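Side-chain contacts in carboxypeptidase 1 (Deinococcus radiodurans str. R1, PDB 5GIV), which is a zinc-dependent M32 metallocarboxypeptidase that probably releases amino acids one after another, with broad specificity, from the C-terminal ends of peptides: residues G495-G498 / E499-V503; A329-T332 / E333-Y337; E27-L30 / G31-Q34; A54-R57 / H58-T62; E170-G173 / Q174-E178. One frame throughout, in Å; residues are numbered along the deposited sequence.

Contact 1: G495-G498 / E499-V503; sequences GKYG and ELYGV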
loop_
_atom_site.group_PDB
_atom_site.type_symbol
_atom_site.label_atom_id
_atom_site.label_comp_id
_atom_site.label_asym_id
_atom_site.label_seq_id
_atom_site.Cartn_x
_atom_site.Cartn_y
_atom_site.Cartn_z
ATOM N N GLY A 495 31.312 23.222 20.245
ATOM C CA GLY A 495 30.932 24.596 19.963
ATOM C C GLY A 495 29.466 24.864 20.252
ATOM O O GLY A 495 29.113 25.881 20.858
ATOM N N LYS A 496 28.588 23.962 19.807
ATOM C CA LYS A 496 27.158 24.198 19.969
ATOM C C LYS A 496 26.750 24.174 21.438
ATOM O O LYS A 496 26.078 25.094 21.923
ATOM C CB LYS A 496 26.370 23.155 19.176
ATOM C CG LYS A 496 24.864 23.235 19.380
ATOM C CD LYS A 496 24.159 22.118 18.615
ATOM C CE LYS A 496 22.661 22.206 18.811
ATOM N NZ LYS A 496 21.944 21.166 18.051
ATOM N N TYR A 497 27.155 23.131 22.165
ATOM C CA TYR A 497 26.727 22.978 23.548
ATOM C C TYR A 497 27.576 23.798 24.501
ATOM O O TYR A 497 27.073 24.246 25.537
ATOM C CB TYR A 497 26.735 21.494 23.919
ATOM C CG TYR A 497 25.576 20.801 23.249
ATOM C CD1 TYR A 497 25.705 20.251 21.979
ATOM C CD2 TYR A 497 24.323 20.767 23.859
ATOM C CE1 TYR A 497 24.627 19.654 21.356
ATOM C CE2 TYR A 497 23.242 20.182 23.242
ATOM C CZ TYR A 497 23.396 19.624 22.000
ATOM O OH TYR A 497 22.307 19.048 21.396
ATOM N N GLY A 498 28.838 24.046 24.156
ATOM C CA GLY A 498 29.607 25.014 24.916
ATOM C C GLY A 498 28.924 26.365 24.969
ATOM O O GLY A 498 28.879 27.004 26.022
ATOM N N GLU A 499 28.341 26.797 23.850
ATOM C CA GLU A 499 27.691 28.102 23.802
ATOM C C GLU A 499 26.279 28.073 24.381
ATOM O O GLU A 499 25.825 29.082 24.935
ATOM C CB GLU A 499 27.663 28.619 22.363
ATOM C CG GLU A 499 27.380 30.111 22.245
ATOM C CD GLU A 499 25.896 30.425 22.128
ATOM O OE1 GLU A 499 25.204 29.725 21.352
ATOM O OE2 GLU A 499 25.418 31.366 22.807
ATOM N N LEU A 500 25.573 26.940 24.265
ATOM C CA LEU A 500 24.221 26.846 24.810
ATOM C C LEU A 500 24.234 26.865 26.330
ATOM O O LEU A 500 23.407 27.541 26.952
ATOM C CB LEU A 500 23.527 25.576 24.312
ATOM C CG LEU A 500 22.672 25.683 23.049
ATOM C CD1 LEU A 500 22.346 24.310 22.495
ATOM C CD2 LEU A 500 21.395 26.454 23.338
ATOM N N TYR A 501 25.184 26.159 26.948
ATOM C CA TYR A 501 25.180 25.952 28.389
ATOM C C TYR A 501 26.307 26.671 29.119
ATOM O O TYR A 501 26.450 26.485 30.335
ATOM C CB TYR A 501 25.240 24.448 28.699
ATOM C CG TYR A 501 23.999 23.739 28.227
ATOM C CD1 TYR A 501 23.842 23.369 26.898
ATOM C CD2 TYR A 501 22.946 23.510 29.100
ATOM C CE1 TYR A 501 22.680 22.746 26.469
ATOM C CE2 TYR A 501 21.790 22.898 28.686
ATOM C CZ TYR A 501 21.657 22.517 27.374
ATOM O OH TYR A 501 20.488 21.912 26.979
ATOM N N GLY A 502 27.114 27.466 28.418
ATOM C CA GLY A 502 28.240 28.112 29.071
ATOM C C GLY A 502 29.209 27.126 29.680
ATOM O O GLY A 502 29.632 27.309 30.827
ATOM N N VAL A 503 29.549 26.069 28.956
ATOM C CA VAL A 503 30.480 25.076 29.474
ATOM C C VAL A 503 31.665 24.918 28.538
ATOM O O VAL A 503 32.587 24.156 28.836
ATOM C CB VAL A 503 29.788 23.713 29.707
ATOM C CG1 VAL A 503 28.632 23.865 30.670
ATOM C CG2 VAL A 503 29.302 23.127 28.395
ATOM O OXT VAL A 503 31.730 25.541 27.474
HETATM O O HOH W 1 24.627 27.116 20.380
#

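Contact 2: A329-T332 / E333-Y337; sequences AGVT and EEEMY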
loop_
_atom_site.group_PDB
_atom_site.type_symbol
_atom_site.label_atom_id
_atom_site.label_comp_id
_atom_site.label_asym_id
_atom_site.label_seq_id
_atom_site.Cartn_x
_atom_site.Cartn_y
_atom_site.Cartn_z
ATOM N N ALA A 329 2.744 31.266 23.476
ATOM C CA ALA A 329 2.589 32.546 24.156
ATOM C C ALA A 329 3.581 32.663 25.304
ATOM O O ALA A 329 3.690 31.765 26.142
ATOM C CB ALA A 329 1.159 32.698 24.678
ATOM N N GLY A 330 4.313 33.771 25.335
ATOM C CA GLY A 330 5.324 33.968 26.354
ATOM C C GLY A 330 6.604 33.208 26.122
ATOM O O GLY A 330 7.430 33.111 27.041
ATOM N N VAL A 331 6.803 32.680 24.920
ATOM C CA VAL A 331 7.988 31.908 24.579
ATOM C C VAL A 331 8.681 32.626 23.440
ATOM O O VAL A 331 8.038 32.987 22.448
ATOM C CB VAL A 331 7.633 30.463 24.176
ATOM C CG1 VAL A 331 8.902 29.641 23.968
ATOM C CG2 VAL A 331 6.703 29.827 25.220
ATOM N N THR A 332 9.985 32.810 23.567
ATOM C CA THR A 332 10.726 33.481 22.515
ATOM C C THR A 332 11.207 32.477 21.475
ATOM O O THR A 332 11.171 31.259 21.671
ATOM C CB THR A 332 11.924 34.235 23.085
ATOM O OG1 THR A 332 12.907 33.293 23.528
ATOM C CG2 THR A 332 11.506 35.135 24.257
ATOM N N GLU A 333 11.628 33.006 20.333
ATOM C CA GLU A 333 12.273 32.163 19.344
ATOM C C GLU A 333 13.521 31.502 19.924
ATOM O O GLU A 333 13.778 30.320 19.678
ATOM C CB GLU A 333 12.602 32.991 18.108
ATOM C CG GLU A 333 13.589 32.342 17.190
ATOM C CD GLU A 333 14.046 33.270 16.097
ATOM O OE1 GLU A 333 13.196 33.995 15.530
ATOM O OE2 GLU A 333 15.263 33.288 15.830
ATOM N N GLU A 334 14.305 32.245 20.707
ATOM C CA GLU A 334 15.510 31.673 21.305
ATOM C C GLU A 334 15.172 30.542 22.272
ATOM O O GLU A 334 15.951 29.593 22.417
ATOM C CB GLU A 334 16.323 32.774 21.999
ATOM C CG GLU A 334 17.562 32.313 22.786
ATOM C CD GLU A 334 18.706 31.773 21.909
ATOM O OE1 GLU A 334 19.699 31.253 22.479
ATOM O OE2 GLU A 334 18.630 31.872 20.657
ATOM N N GLU A 335 14.035 30.632 22.962
ATOM C CA GLU A 335 13.685 29.578 23.903
ATOM C C GLU A 335 13.303 28.290 23.178
ATOM O O GLU A 335 13.649 27.193 23.626
ATOM C CB GLU A 335 12.565 30.054 24.824
ATOM C CG GLU A 335 13.053 31.057 25.848
ATOM C CD GLU A 335 11.951 31.595 26.722
ATOM O OE1 GLU A 335 10.915 32.025 26.183
ATOM O OE2 GLU A 335 12.143 31.614 27.949
ATOM N N MET A 336 12.624 28.403 22.039
ATOM C CA MET A 336 12.305 27.217 21.262
ATOM C C MET A 336 13.572 26.559 20.730
ATOM O O MET A 336 13.672 25.325 20.709
ATOM C CB MET A 336 11.352 27.575 20.124
ATOM C CG MET A 336 10.985 26.396 19.244
ATOM S SD MET A 336 10.081 25.129 20.155
ATOM C CE MET A 336 8.657 26.053 20.664
ATOM N N TYR A 337 14.561 27.363 20.316
ATOM C CA TYR A 337 15.833 26.791 19.884
ATOM C C TYR A 337 16.533 26.059 21.022
ATOM O O TYR A 337 17.112 24.985 20.814
ATOM C CB TYR A 337 16.746 27.875 19.310
ATOM C CG TYR A 337 18.206 27.474 19.296
ATOM C CD1 TYR A 337 18.691 26.564 18.375
ATOM C CD2 TYR A 337 19.097 28.004 20.224
ATOM C CE1 TYR A 337 20.024 26.191 18.371
ATOM C CE2 TYR A 337 20.432 27.644 20.227
ATOM C CZ TYR A 337 20.891 26.741 19.303
ATOM O OH TYR A 337 22.220 26.385 19.313
HETATM O O HOH W 2 10.234 34.447 27.450
#

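Contact 3: E27-L30 / G31-Q34; sequences EALL and GWDQ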
loop_
_atom_site.group_PDB
_atom_site.type_symbol
_atom_site.label_atom_id
_atom_site.label_comp_id
_atom_site.label_asym_id
_atom_site.label_seq_id
_atom_site.Cartn_x
_atom_site.Cartn_y
_atom_site.Cartn_z
ATOM N N GLU A 27 8.628 -6.109 -2.664
ATOM C CA GLU A 27 8.860 -6.549 -1.293
ATOM C C GLU A 27 8.714 -5.382 -0.327
ATOM O O GLU A 27 8.147 -5.529 0.762
ATOM C CB GLU A 27 10.244 -7.190 -1.168
ATOM C CG GLU A 27 10.391 -8.513 -1.898
ATOM C CD GLU A 27 11.718 -9.204 -1.610
ATOM O OE1 GLU A 27 11.839 -9.863 -0.551
ATOM O OE2 GLU A 27 12.645 -9.078 -2.444
ATOM N N ALA A 28 9.213 -4.210 -0.719
ATOM C CA ALA A 28 9.107 -3.029 0.131
ATOM C C ALA A 28 7.657 -2.601 0.299
ATOM O O ALA A 28 7.248 -2.182 1.389
ATOM C CB ALA A 28 9.952 -1.893 -0.456
ATOM N N LEU A 29 6.864 -2.701 -0.769
ATOM C CA LEU A 29 5.449 -2.360 -0.671
ATOM C C LEU A 29 4.734 -3.283 0.301
ATOM O O LEU A 29 3.893 -2.838 1.084
ATOM C CB LEU A 29 4.786 -2.425 -2.048
ATOM C CG LEU A 29 3.265 -2.235 -2.049
ATOM C CD1 LEU A 29 2.893 -0.890 -1.443
ATOM C CD2 LEU A 29 2.711 -2.372 -3.464
ATOM N N LEU A 30 5.040 -4.574 0.251
ATOM C CA LEU A 30 4.419 -5.508 1.184
ATOM C C LEU A 30 4.766 -5.150 2.619
ATOM O O LEU A 30 3.919 -5.247 3.511
ATOM C CB LEU A 30 4.860 -6.931 0.864
ATOM C CG LEU A 30 4.216 -7.571 -0.357
ATOM C CD1 LEU A 30 5.045 -8.790 -0.775
ATOM C CD2 LEU A 30 2.764 -7.955 -0.063
ATOM N N GLY A 31 6.016 -4.746 2.862
ATOM C CA GLY A 31 6.408 -4.351 4.206
ATOM C C GLY A 31 5.876 -2.988 4.605
ATOM O O GLY A 31 5.455 -2.784 5.752
ATOM N N TRP A 32 5.884 -2.032 3.673
ATOM C CA TRP A 32 5.348 -0.712 3.989
ATOM C C TRP A 32 3.875 -0.800 4.357
ATOM O O TRP A 32 3.437 -0.217 5.355
ATOM C CB TRP A 32 5.555 0.241 2.813
ATOM C CG TRP A 32 4.824 1.551 2.972
ATOM C CD1 TRP A 32 5.288 2.689 3.566
ATOM C CD2 TRP A 32 3.499 1.847 2.517
ATOM N NE1 TRP A 32 4.335 3.682 3.502
ATOM C CE2 TRP A 32 3.228 3.188 2.863
ATOM C CE3 TRP A 32 2.515 1.107 1.846
ATOM C CZ2 TRP A 32 2.011 3.801 2.574
ATOM C CZ3 TRP A 32 1.308 1.718 1.555
ATOM C CH2 TRP A 32 1.066 3.054 1.917
ATOM N N ASP A 33 3.093 -1.534 3.560
ATOM C CA ASP A 33 1.676 -1.692 3.862
ATOM C C ASP A 33 1.469 -2.458 5.161
ATOM O O ASP A 33 0.541 -2.157 5.924
ATOM C CB ASP A 33 0.979 -2.393 2.689
ATOM C CG ASP A 33 -0.491 -2.690 2.965
ATOM O OD1 ASP A 33 -1.329 -1.758 2.871
ATOM O OD2 ASP A 33 -0.794 -3.863 3.283
ATOM N N GLN A 34 2.341 -3.429 5.446
ATOM C CA GLN A 34 2.238 -4.181 6.691
ATOM C C GLN A 34 2.344 -3.267 7.904
ATOM O O GLN A 34 1.679 -3.492 8.921
ATOM C CB GLN A 34 3.319 -5.257 6.729
ATOM C CG GLN A 34 3.388 -6.039 8.017
ATOM C CD GLN A 34 4.673 -6.830 8.137
ATOM O OE1 GLN A 34 5.774 -6.319 7.880
ATOM N NE2 GLN A 34 4.543 -8.098 8.504
#

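Contact 4: A54-R57 / H58-T62; sequences AGLR and HARAT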
loop_
_atom_site.group_PDB
_atom_site.type_symbol
_atom_site.label_atom_id
_atom_site.label_comp_id
_atom_site.label_asym_id
_atom_site.label_seq_id
_atom_site.Cartn_x
_atom_site.Cartn_y
_atom_site.Cartn_z
ATOM N N ALA A 54 10.175 -13.229 -1.162
ATOM C CA ALA A 54 11.575 -13.396 -0.794
ATOM C C ALA A 54 12.195 -14.573 -1.538
ATOM O O ALA A 54 13.327 -14.481 -2.034
ATOM C CB ALA A 54 11.704 -13.574 0.718
ATOM N N GLY A 55 11.452 -15.676 -1.659
ATOM C CA GLY A 55 11.972 -16.834 -2.370
ATOM C C GLY A 55 12.211 -16.567 -3.842
ATOM O O GLY A 55 13.249 -16.947 -4.391
ATOM N N LEU A 56 11.255 -15.915 -4.510
ATOM C CA LEU A 56 11.425 -15.623 -5.931
ATOM C C LEU A 56 12.599 -14.679 -6.158
ATOM O O LEU A 56 13.434 -14.906 -7.041
ATOM C CB LEU A 56 10.140 -15.031 -6.514
ATOM C CG LEU A 56 8.958 -15.995 -6.613
ATOM C CD1 LEU A 56 7.681 -15.258 -6.965
ATOM C CD2 LEU A 56 9.254 -17.082 -7.638
ATOM N N ARG A 57 12.677 -13.608 -5.371
ATOM C CA ARG A 57 13.762 -12.652 -5.545
ATOM C C ARG A 57 15.116 -13.299 -5.280
ATOM O O ARG A 57 16.079 -13.069 -6.019
ATOM C CB ARG A 57 13.539 -11.446 -4.633
ATOM C CG ARG A 57 14.709 -10.504 -4.559
ATOM C CD ARG A 57 15.559 -10.806 -3.338
ATOM N NE ARG A 57 14.803 -10.671 -2.095
ATOM C CZ ARG A 57 15.087 -11.319 -0.964
ATOM N NH1 ARG A 57 16.114 -12.164 -0.918
ATOM N NH2 ARG A 57 14.341 -11.128 0.123
ATOM N N HIS A 58 15.200 -14.140 -4.248
ATOM C CA HIS A 58 16.463 -14.805 -3.953
ATOM C C HIS A 58 16.905 -15.672 -5.121
ATOM O O HIS A 58 18.086 -15.685 -5.487
ATOM C CB HIS A 58 16.323 -15.651 -2.688
ATOM C CG HIS A 58 17.570 -16.390 -2.318
ATOM N ND1 HIS A 58 18.611 -15.802 -1.633
ATOM C CD2 HIS A 58 17.953 -17.666 -2.559
ATOM C CE1 HIS A 58 19.570 -16.691 -1.443
ATOM N NE2 HIS A 58 19.196 -17.828 -2.000
ATOM N N ALA A 59 15.964 -16.384 -5.739
ATOM C CA ALA A 59 16.293 -17.186 -6.912
ATOM C C ALA A 59 16.837 -16.312 -8.038
ATOM O O ALA A 59 17.874 -16.619 -8.636
ATOM C CB ALA A 59 15.060 -17.963 -7.374
ATOM N N ARG A 60 16.145 -15.212 -8.344
ATOM C CA ARG A 60 16.651 -14.303 -9.366
ATOM C C ARG A 60 18.062 -13.842 -9.030
ATOM O O ARG A 60 18.947 -13.848 -9.892
ATOM C CB ARG A 60 15.719 -13.103 -9.517
ATOM C CG ARG A 60 14.247 -13.450 -9.450
ATOM C CD ARG A 60 13.724 -14.046 -10.744
ATOM N NE ARG A 60 12.637 -14.993 -10.480
ATOM C CZ ARG A 60 11.605 -15.208 -11.294
ATOM N NH1 ARG A 60 10.678 -16.098 -10.961
ATOM N NH2 ARG A 60 11.491 -14.527 -12.432
ATOM N N ALA A 61 18.295 -13.459 -7.772
ATOM C CA ALA A 61 19.593 -12.917 -7.389
ATOM C C ALA A 61 20.707 -13.950 -7.488
ATOM O O ALA A 61 21.876 -13.572 -7.606
ATOM C CB ALA A 61 19.529 -12.342 -5.973
ATOM N N THR A 62 20.378 -15.240 -7.456
ATOM C CA THR A 62 21.384 -16.291 -7.525
ATOM C C THR A 62 21.290 -17.112 -8.804
ATOM O O THR A 62 21.934 -18.164 -8.900
ATOM C CB THR A 62 21.269 -17.219 -6.315
ATOM O OG1 THR A 62 19.967 -17.813 -6.305
ATOM C CG2 THR A 62 21.481 -16.450 -5.019
#

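Contact 5: E170-G173 / Q174-E178; sequences EQVG and QVFAE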
loop_
_atom_site.group_PDB
_atom_site.type_symbol
_atom_site.label_atom_id
_atom_site.label_comp_id
_atom_site.label_asym_id
_atom_site.label_seq_id
_atom_site.Cartn_x
_atom_site.Cartn_y
_atom_site.Cartn_z
ATOM N N GLU A 170 38.389 -2.756 14.802
ATOM C CA GLU A 170 39.429 -1.928 15.406
ATOM C C GLU A 170 39.211 -0.452 15.104
ATOM O O GLU A 170 39.557 0.403 15.922
ATOM C CB GLU A 170 40.816 -2.363 14.925
ATOM C CG GLU A 170 41.109 -3.853 15.118
ATOM C CD GLU A 170 42.565 -4.142 15.493
ATOM O OE1 GLU A 170 42.834 -4.421 16.688
ATOM O OE2 GLU A 170 43.438 -4.088 14.595
ATOM N N GLN A 171 38.639 -0.141 13.942
ATOM C CA GLN A 171 38.372 1.248 13.585
ATOM C C GLN A 171 37.167 1.788 14.348
ATOM O O GLN A 171 37.145 2.961 14.746
ATOM C CB GLN A 171 38.168 1.350 12.076
ATOM C CG GLN A 171 38.042 2.754 11.535
ATOM C CD GLN A 171 37.822 2.759 10.029
ATOM O OE1 GLN A 171 37.826 1.699 9.384
ATOM N NE2 GLN A 171 37.657 3.953 9.455
ATOM N N VAL A 172 36.153 0.940 14.552
ATOM C CA VAL A 172 34.989 1.313 15.350
ATOM C C VAL A 172 35.411 1.609 16.783
ATOM O O VAL A 172 35.016 2.626 17.377
ATOM C CB VAL A 172 33.936 0.191 15.296
ATOM C CG1 VAL A 172 32.835 0.420 16.331
ATOM C CG2 VAL A 172 33.359 0.050 13.888
ATOM N N GLY A 173 36.249 0.731 17.352
ATOM C CA GLY A 173 36.687 0.918 18.726
ATOM C C GLY A 173 37.404 2.235 18.943
ATOM O O GLY A 173 37.247 2.874 19.987
ATOM N N GLN A 174 38.194 2.665 17.957
ATOM C CA GLN A 174 38.903 3.930 18.093
ATOM C C GLN A 174 37.936 5.105 18.056
ATOM O O GLN A 174 38.102 6.077 18.800
ATOM C CB GLN A 174 39.963 4.062 16.999
ATOM C CG GLN A 174 40.836 2.817 16.843
ATOM C CD GLN A 174 42.073 3.060 15.985
ATOM O OE1 GLN A 174 42.255 4.145 15.424
ATOM N NE2 GLN A 174 42.930 2.045 15.880
ATOM N N VAL A 175 36.922 5.036 17.192
ATOM C CA VAL A 175 35.900 6.077 17.175
ATOM C C VAL A 175 35.174 6.137 18.514
ATOM O O VAL A 175 34.947 7.218 19.073
ATOM C CB VAL A 175 34.914 5.832 16.021
ATOM C CG1 VAL A 175 33.754 6.806 16.112
ATOM C CG2 VAL A 175 35.625 5.934 14.686
ATOM N N PHE A 176 34.812 4.977 19.057
ATOM C CA PHE A 176 34.093 4.951 20.325
ATOM C C PHE A 176 34.921 5.585 21.437
ATOM O O PHE A 176 34.430 6.438 22.186
ATOM C CB PHE A 176 33.721 3.507 20.680
ATOM C CG PHE A 176 32.580 2.946 19.866
ATOM C CD1 PHE A 176 31.906 3.733 18.946
ATOM C CD2 PHE A 176 32.200 1.613 20.008
ATOM C CE1 PHE A 176 30.865 3.211 18.195
ATOM C CE2 PHE A 176 31.164 1.082 19.262
ATOM C CZ PHE A 176 30.490 1.880 18.358
ATOM N N ALA A 177 36.187 5.178 21.559
ATOM C CA ALA A 177 37.037 5.728 22.611
ATOM C C ALA A 177 37.139 7.241 22.503
ATOM O O ALA A 177 37.033 7.959 23.507
ATOM C CB ALA A 177 38.425 5.089 22.549
ATOM N N GLU A 178 37.335 7.745 21.288
ATOM C CA GLU A 178 37.452 9.182 21.096
ATOM C C GLU A 178 36.148 9.897 21.451
ATOM O O GLU A 178 36.169 10.947 22.105
ATOM C CB GLU A 178 37.878 9.458 19.659
ATOM C CG GLU A 178 38.413 10.839 19.424
ATOM C CD GLU A 178 38.932 10.988 18.012
ATOM O OE1 GLU A 178 39.004 9.949 17.309
ATOM O OE2 GLU A 178 39.316 12.120 17.631
#

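Contact 1: G495-G498 / E499-V503
Y497 and Y501, one helical turn apart, lie side by side and point the same way, since in both CG is anti to the carbonyl carbon (chi1 -73° and -65°). CE1 of Y501 comes 3.7 Å from CD2 of Y497, at the edge of the Y497 ring and near its plane, an edge contact rather than a stack. The carbonyl oxygen of Y497 serves the same partner twice: it accepts from Y501 N at 3.0 Å and lies in the plane of the Y501 ring, 3.6 Å from its CD1. K496 and L500 likewise run side by side, with CG of K496 4.1 Å from CD1 of L500, and K496 NZ forms a salt bridge with E354 and a hydrogen bond with N341 OD1. This is the C-terminal turn of helix 487-501. After G502, with positive phi, V503 N turns back five residues to the in-plane lone pair of G498 O at 3.2 Å, while CG2 of V503 rests 3.8 Å from Y497 O. A water bridges K496 O and E499 OE1, donating to both; E499 also salt-bridges R310. Farther out, the hydroxyl of Y497 bonds to E354 and that of Y501 to the carbonyl of N341, while both rings touch V190 of helix 169-193. With an alanine at Y501, the Y497 ring would probably lose the neighbour along its CD2 edge and the N341 carbonyl its hydroxyl partner.

Contact 2: A329-T332 / E333-Y337
A capping box formed by T332 and E335 starts helix 333-339, with T332 at the N-cap and the two residues exchanging side-chain-to-backbone hydrogen bonds. In one direction T332 OG1 accepts from E335 N at 2.9 Å. It can do so because chi1 of 70° sets OG1 between the backbone N and the carbonyl carbon, turned to the first turn of the helix. In the other direction E335 OE1 accepts from T332 N at 2.9 Å, a nearly straight bond (164° at the hydrogen) that uses the anti lone pair of the carboxylate. The E335 chain leaves with CG beside its own backbone N (chi1 -73°) and then runs extended, which carries it back across the threonine. The pair thus gives partners to two backbone N-H groups at the helix start, and the positive end of the helix would probably favour the ionised carboxylate. T332 also offers its carbonyl oxygen, which takes the regular helical bond from M336 N at 3.2 Å and a weak one from E335 N. Before the cap, V331 packs against the aliphatic part of the glutamate, with CG1 of V331 3.8 Å from CB of E335. V331 and M336 both touch F200, on the side that faces a loop, whereas E334 points to R338 and R310 as salt-bridge partners. A water fixes OE1 of E335 from the loop side, donating to it at 2.8 Å and to the carbonyl oxygen of G330 at 3.1 Å.

Contact 3: E27-L30 / G31-Q34
L29 and W32 meet because both carry CG opposite the backbone N, and L29 then bends at chi2 (59°), which brings the end of its side chain back to the following turn. There CD1 of L29 lies 3.9 Å from CE3 of W32. CD1 comes in obliquely to the indole, and the two side chains slant across each other. Beneath them the helix is regular: W32 N bonds to A28 O at 2.7 Å, and D33 N to L29 O at 2.9 Å. The oxygens that take these bonds are also brushed by the first carbons of the same partners, with CB of W32 3.3 Å from A28 O and CB of D33 3.4 Å from L29 O. Q34 repeats the pattern one residue on, its CB 3.3 Å from L30 O.

The buried carboxylate of D33 has two arginine partners, R46 of the same chain at OD2 and R247 of the second subunit at OD1. R247 of its own chain makes a cation-pi contact with the W32 ring. W32 lies within about 10 Å, side chain to side chain, of E267, the predicted catalytic acid-base residue. The dimer interface is reached through D33 and through the leucines, L29 packing on L30 of the other subunit and L30 on L29 there. Within its own chain this stretch of helix 8-36 packs on helix 43-62 through L30, which meets Q49 and L53, and on strand 238-242 through W32, which touches T239 and L241.

Contact 4: A54-R57 / H58-T62
A54 O accepts from H58 N at 2.9 Å, and CB of H58 comes within 3.3 Å of the same oxygen. That carbonyl also stands over the centre of one face of the R57 guanidinium. G55 adds the regular helical bond from A59 N to its oxygen. L56 does more: its O takes a nearly straight bond (170°) from R60 N at 3.0 Å, and its CD2 runs alongside R60, 3.7 Å from NH1. R60 meets E19 in a salt bridge, while L56 packs on F23 of the second subunit, so this flank of helix 43-62 faces the dimer interface. R57 holds CG anti to its backbone N (chi1 170°), then folds sharply at chi2 and chi3, so that NH1 ends 3.9 Å from CB of H58, with guanidinium and imidazole planes 77° apart. Its NE forms a salt bridge with E27 of helix 8-36. A methionine in place of this arginine would probably leave the E27 carboxylate without that charged mate and the A54 carbonyl without the cation beneath it. With R57 NH1 4.5 Å from ND1 of H58, the arginine's charge may disfavour protonation of the imidazole, though the E27 salt bridge would temper this.

Contact 5: E170-G173 / Q174-E178
V172 and F176, four residues apart near the start of helix 169-193, pack along the helix through a CH-pi contact. Ahead of the ring, Q174 donates only weakly from its N to E170 O, an oxygen whose modelled place is doubtful. V175 is bound more regularly: its N meets Q171 O at 3.2 Å, and its CG2, beside the backbone N, lies 3.3 Å from the same oxygen. F176 carries the main side-chain contact. CG1 of V172 stands over one face of the ring, 3.6 Å from its centroid and 23° off the ring normal, leaning to the rim where CE2 and CZ are nearest. The valine presents CG1 by holding it anti to its backbone N (chi1 169°), and the two side chains run the same way. F176 also makes an edge-to-face contact with F365 of helix 357-372 and touches Q420 and T423 of helix 420-439, which encloses the valine-phenylalanine pair between helices. The ring is about 12 Å, side chain to side chain, from E296, a zinc ligand. A177, an exposed residue, donates from its N to G173 O at 3.0 Å with an angle of 168°; its CB rests 3.6 Å from that oxygen.

All five contacts are local; 3, 4 and 5 lie within helices, 2 at a helix start and 1 at a helix end. Contacts 1, 2, 3 and 5 are partly buried, while contact 4 is at the surface. Contacts 1 and 2 form one patch near the edge of the chain, meeting through Y337 against L500 and K496. Contacts 3 and 4 lie on consecutive helices joined by the E27-R57 salt bridge, and both reach the second subunit. Contact 4 is rich in charge, whereas contact 3 combines buried apolar side chains with a buried carboxylate paired to arginines. Contact 5 is set apart, with an aromatic-aliphatic pair buried among helices and polar residues on its exposed flank.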